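Local coordinates for CaaX farnesyltransferase beta subunit Ram1 (Aspergillus fumigatus, PDB 4L9P), which probably supplies the peptide-binding part of the zinc-dependent heterodimer that transfers a farnesyl group from farnesyl diphosphate to a cysteine near the C terminus of target proteins, at residues B[70-75]-B[406-411]; B[473-476]-B[481-484]. One frame throughout, in Å; residues are numbered along the deposited sequence.

Interaction 1 (B[70-75]-B[406-411]); sequences PGIPAL and LTRYIL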
loop_
_atom_site.group_PDB
_atom_site.type_symbol
_atom_site.label_atom_id
_atom_site.label_comp_id
_atom_site.label_asym_id
_atom_site.label_seq_id
_atom_site.Cartn_x
_atom_site.Cartn_y
_atom_site.Cartn_z
ATOM N N PRO B 70 14.785 -32.904 -3.499
ATOM C CA PRO B 70 16.134 -32.488 -3.097
ATOM C C PRO B 70 16.500 -31.044 -3.453
ATOM O O PRO B 70 17.468 -30.493 -2.903
ATOM C CB PRO B 70 17.042 -33.514 -3.832
ATOM C CG PRO B 70 16.200 -33.946 -5.010
ATOM C CD PRO B 70 14.837 -34.074 -4.412
ATOM N N GLY B 71 15.722 -30.417 -4.317
ATOM C CA GLY B 71 16.058 -29.060 -4.733
ATOM C C GLY B 71 15.490 -27.973 -3.803
ATOM O O GLY B 71 15.653 -26.779 -4.107
ATOM N N ILE B 72 14.861 -28.387 -2.701
ATOM C CA ILE B 72 14.215 -27.426 -1.767
ATOM C C ILE B 72 15.089 -27.274 -0.538
ATOM O O ILE B 72 15.220 -28.206 0.258
ATOM C CB ILE B 72 12.821 -27.915 -1.348
ATOM C CG1 ILE B 72 11.966 -28.176 -2.578
ATOM C CG2 ILE B 72 12.130 -26.842 -0.420
ATOM C CD1 ILE B 72 10.680 -28.830 -2.252
ATOM N N PRO B 73 15.692 -26.090 -0.341
ATOM C CA PRO B 73 16.557 -25.850 0.820
ATOM C C PRO B 73 15.815 -25.936 2.158
ATOM O O PRO B 73 14.608 -25.622 2.220
ATOM C CB PRO B 73 17.020 -24.396 0.604
ATOM C CG PRO B 73 16.935 -24.203 -0.846
ATOM C CD PRO B 73 15.735 -24.970 -1.299
ATOM N N ALA B 74 16.530 -26.322 3.215
ATOM C CA ALA B 74 15.950 -26.399 4.542
ATOM C C ALA B 74 15.251 -25.102 4.989
ATOM O O ALA B 74 14.290 -25.161 5.766
ATOM C CB ALA B 74 17.030 -26.764 5.546
ATOM N N LEU B 75 15.735 -23.966 4.506
ATOM C CA LEU B 75 15.169 -22.667 4.919
ATOM C C LEU B 75 13.662 -22.630 4.621
ATOM O O LEU B 75 12.906 -21.924 5.307
ATOM C CB LEU B 75 15.879 -21.551 4.105
ATOM C CG LEU B 75 15.428 -20.113 4.357
ATOM C CD1 LEU B 75 15.735 -19.742 5.825
ATOM C CD2 LEU B 75 16.188 -19.162 3.368
ATOM N N LEU B 406 10.385 -15.463 -2.751
ATOM C CA LEU B 406 9.131 -14.924 -3.267
ATOM C C LEU B 406 8.520 -15.839 -4.307
ATOM O O LEU B 406 7.311 -16.034 -4.381
ATOM C CB LEU B 406 9.367 -13.508 -3.812
ATOM C CG LEU B 406 8.108 -12.851 -4.331
ATOM C CD1 LEU B 406 7.074 -12.707 -3.210
ATOM C CD2 LEU B 406 8.421 -11.479 -5.013
ATOM N N THR B 407 9.416 -16.378 -5.160
ATOM C CA THR B 407 8.964 -17.250 -6.218
ATOM C C THR B 407 8.358 -18.553 -5.655
ATOM O O THR B 407 7.307 -19.024 -6.125
ATOM C CB THR B 407 10.132 -17.606 -7.128
ATOM O OG1 THR B 407 10.610 -16.394 -7.717
ATOM C CG2 THR B 407 9.640 -18.488 -8.275
ATOM N N ARG B 408 9.006 -19.114 -4.634
ATOM C CA ARG B 408 8.419 -20.276 -3.959
ATOM C C ARG B 408 7.059 -19.940 -3.378
ATOM O O ARG B 408 6.123 -20.727 -3.485
ATOM C CB ARG B 408 9.326 -20.813 -2.850
ATOM C CG ARG B 408 10.639 -21.394 -3.421
ATOM C CD ARG B 408 11.457 -22.037 -2.252
ATOM N NE ARG B 408 12.700 -22.631 -2.811
ATOM C CZ ARG B 408 12.756 -23.803 -3.442
ATOM N NH1 ARG B 408 11.679 -24.587 -3.509
ATOM N NH2 ARG B 408 13.926 -24.167 -3.993
ATOM N N TYR B 409 6.934 -18.784 -2.669
ATOM C CA TYR B 409 5.652 -18.509 -2.098
ATOM C C TYR B 409 4.574 -18.384 -3.155
ATOM O O TYR B 409 3.506 -18.947 -3.024
ATOM C CB TYR B 409 5.752 -17.189 -1.321
ATOM C CG TYR B 409 4.471 -16.902 -0.504
ATOM C CD1 TYR B 409 4.014 -17.818 0.481
ATOM C CD2 TYR B 409 3.631 -15.826 -0.890
ATOM C CE1 TYR B 409 2.815 -17.621 1.118
ATOM C CE2 TYR B 409 2.417 -15.582 -0.207
ATOM C CZ TYR B 409 1.993 -16.523 0.729
ATOM O OH TYR B 409 0.781 -16.366 1.358
ATOM N N ILE B 410 4.846 -17.677 -4.245
ATOM C CA ILE B 410 3.801 -17.522 -5.261
ATOM C C ILE B 410 3.463 -18.841 -5.942
ATOM O O ILE B 410 2.276 -19.226 -6.002
ATOM C CB ILE B 410 4.284 -16.503 -6.322
ATOM C CG1 ILE B 410 4.422 -15.077 -5.701
ATOM C CG2 ILE B 410 3.305 -16.478 -7.538
ATOM C CD1 ILE B 410 5.182 -14.118 -6.587
ATOM N N LEU B 411 4.482 -19.560 -6.421
ATOM C CA LEU B 411 4.180 -20.764 -7.214
ATOM C C LEU B 411 3.789 -21.956 -6.356
ATOM O O LEU B 411 2.906 -22.759 -6.795
ATOM C CB LEU B 411 5.365 -21.129 -8.127
ATOM C CG LEU B 411 5.619 -20.098 -9.218
ATOM C CD1 LEU B 411 6.907 -20.510 -10.057
ATOM C CD2 LEU B 411 4.395 -19.947 -10.157
#
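The guanidinium of Arg408 is the flat group that meets segment 70-75, and one of its faces carries Pro73 CD and Ile72 CG2. The proline ring comes in by a single methylene, with CD 3.3 Å from NH2 and 3.9 Å from CZ of Arg408, so that this corner of the ring presses closely on the group. Ile72 meets the other terminal nitrogen: its CG1 is 3.7 Å and its CG2 3.9 Å from Arg408 NH1. Obliquely to the guanidinium, the carbonyl of Gly71 takes a weak hydrogen bond from NH2; Arg408 NH2 and Gly71 O are 3.1 Å apart and the N-H...O angle is only 127°.

A long side chain makes such a meeting possible. The backbones stay well apart, with 9.5 Å between the CA atoms of Ile72 and Arg408, and Arg408 bridges the gap with a chain extended from CG to NE. A turn about the last torsion (chi4 -79°) then sets the guanidinium plane across that chain. What is joined here is helix 403-413, a helix of the alpha-alpha toroid of the prenyltransferase beta subunits, and the N-terminal loop that leads into helix 89-105. The two parts are more than 300 residues apart in sequence, and the contact lies away from the zinc and isoprenoid sites.

The stronger polar partner of Arg408 is on its own helix: NE forms a salt bridge with Glu404, one turn earlier, while NH1 bonds to the carbonyl of Tyr119. The buried positive group is thus probably balanced in charge by Glu404, with backbone oxygens taking further N-H groups. On the loop side, Leu75 packs against Pro340 of the alpha subunit.

Interaction 2 (B[473-476]-B[481-484]); sequences FASD and DIGV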
loop_
_atom_site.group_PDB
_atom_site.type_symbol
_atom_site.label_atom_id
_atom_site.label_comp_id
_atom_site.label_asym_id
_atom_site.label_seq_id
_atom_site.Cartn_x
_atom_site.Cartn_y
_atom_site.Cartn_z
ATOM N N PHE B 473 17.431 -14.350 -16.246
ATOM C CA PHE B 473 17.099 -15.679 -16.691
ATOM C C PHE B 473 17.056 -16.710 -15.575
ATOM O O PHE B 473 17.803 -16.629 -14.601
ATOM C CB PHE B 473 18.133 -16.155 -17.758
ATOM C CG PHE B 473 17.962 -15.505 -19.096
ATOM C CD1 PHE B 473 16.729 -15.543 -19.756
ATOM C CD2 PHE B 473 19.034 -14.831 -19.697
ATOM C CE1 PHE B 473 16.552 -14.987 -21.047
ATOM C CE2 PHE B 473 18.868 -14.264 -20.976
ATOM C CZ PHE B 473 17.606 -14.342 -21.633
ATOM N N ALA B 474 16.252 -17.735 -15.772
ATOM C CA ALA B 474 16.157 -18.854 -14.813
ATOM C C ALA B 474 17.559 -19.395 -14.517
ATOM O O ALA B 474 18.385 -19.547 -15.446
ATOM C CB ALA B 474 15.274 -19.957 -15.379
ATOM N N SER B 475 17.801 -19.703 -13.249
ATOM C CA SER B 475 19.132 -20.105 -12.787
ATOM C C SER B 475 19.314 -21.613 -12.699
ATOM O O SER B 475 18.340 -22.397 -12.846
ATOM C CB SER B 475 19.341 -19.527 -11.380
ATOM O OG SER B 475 19.209 -18.113 -11.389
ATOM N N ASP B 476 20.556 -22.023 -12.432
ATOM C CA ASP B 476 20.851 -23.416 -12.136
ATOM C C ASP B 476 21.702 -23.374 -10.867
ATOM O O ASP B 476 22.453 -22.442 -10.655
ATOM C CB ASP B 476 21.617 -24.051 -13.321
ATOM C CG ASP B 476 21.773 -25.512 -13.143
ATOM O OD1 ASP B 476 20.751 -26.241 -13.117
ATOM O OD2 ASP B 476 22.932 -25.946 -13.033
ATOM N N ASP B 481 20.980 -15.213 -4.920
ATOM C CA ASP B 481 20.144 -14.397 -5.807
ATOM C C ASP B 481 19.876 -15.146 -7.085
ATOM O O ASP B 481 20.565 -14.960 -8.094
ATOM C CB ASP B 481 20.779 -13.029 -6.044
ATOM C CG ASP B 481 19.925 -12.138 -6.915
ATOM O OD1 ASP B 481 18.681 -12.293 -6.952
ATOM O OD2 ASP B 481 20.502 -11.261 -7.581
ATOM N N ILE B 482 18.874 -16.029 -7.031
ATOM C CA ILE B 482 18.631 -16.936 -8.140
ATOM C C ILE B 482 17.194 -16.955 -8.604
ATOM O O ILE B 482 16.227 -16.578 -7.851
ATOM C CB ILE B 482 19.038 -18.384 -7.802
ATOM C CG1 ILE B 482 18.354 -18.835 -6.492
ATOM C CG2 ILE B 482 20.563 -18.526 -7.752
ATOM C CD1 ILE B 482 18.551 -20.377 -6.159
ATOM N N GLY B 483 17.043 -17.331 -9.860
ATOM C CA GLY B 483 15.745 -17.431 -10.478
ATOM C C GLY B 483 15.308 -18.873 -10.469
ATOM O O GLY B 483 15.853 -19.706 -11.215
ATOM N N VAL B 484 14.328 -19.198 -9.621
ATOM C CA VAL B 484 13.887 -20.597 -9.410
ATOM C C VAL B 484 12.577 -20.915 -10.103
ATOM O O VAL B 484 12.076 -22.043 -10.042
ATOM C CB VAL B 484 13.831 -20.990 -7.904
ATOM C CG1 VAL B 484 15.184 -20.745 -7.270
ATOM C CG2 VAL B 484 12.762 -20.137 -7.134
#
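The CB of Ser475 points toward segment 481-484, and the hydroxyl and backbone NH of this one serine grip the two polar backbone groups of Gly483. Ser475 N donates to Gly483 O over 2.8 Å, nearly straight at 171° and directed onto a lone pair in the carbonyl plane. In return Gly483 N donates to Ser475 OG, also 2.8 Å away and equally straight at 174°. The serine torsion explains the pairing: with OG anti to the carbonyl carbon and beside the backbone N (chi1 -58°), both atoms face the same partner. A ten-membered ring results, hydrogens included, the size found in a hydrogen-bonded antiparallel pair, but with CB-OG standing in for the C=O of a strand.

Ile482 flanks the hydroxyl with its branch point. Its CB lies 3.6 Å from Ser475 OG, and the Ile482 CG2 methyl is 3.9 Å from the same Ser475 OG. On the residue preceding the serine, Ala474 CA is 3.7 Å from Gly483 O. The two segments close a short loop that follows strand 468-471; Asp476, beyond the serine, makes a salt bridge with Lys118, and Asp481 makes one with Arg403.

Because OG serves as acceptor, its own proton must point elsewhere, and the buried NH and C=O of Gly483 are both satisfied without any regular strand pairing.

How the interactions relate
From the N terminus, the chain passes through 70-75 before helix 89-105 and returns to it 331 residues later at helix 403-413, where interaction 1 closes a very long loop. Interaction 2 follows in series, neither nested in the first nor crossing it, and pinches off a short loop between 473-476 and 481-484. Their centres lie 12 Å apart on the same side of the chain's centre. Helix 403-413, a partner in interaction 1, also touches interaction 2: Thr407 CB is 3.7 Å from Val484 CG2. Near Tyr119, which Ser475 and Val484 also touch, the N-terminal region, a toroid helix and the late loop are drawn together.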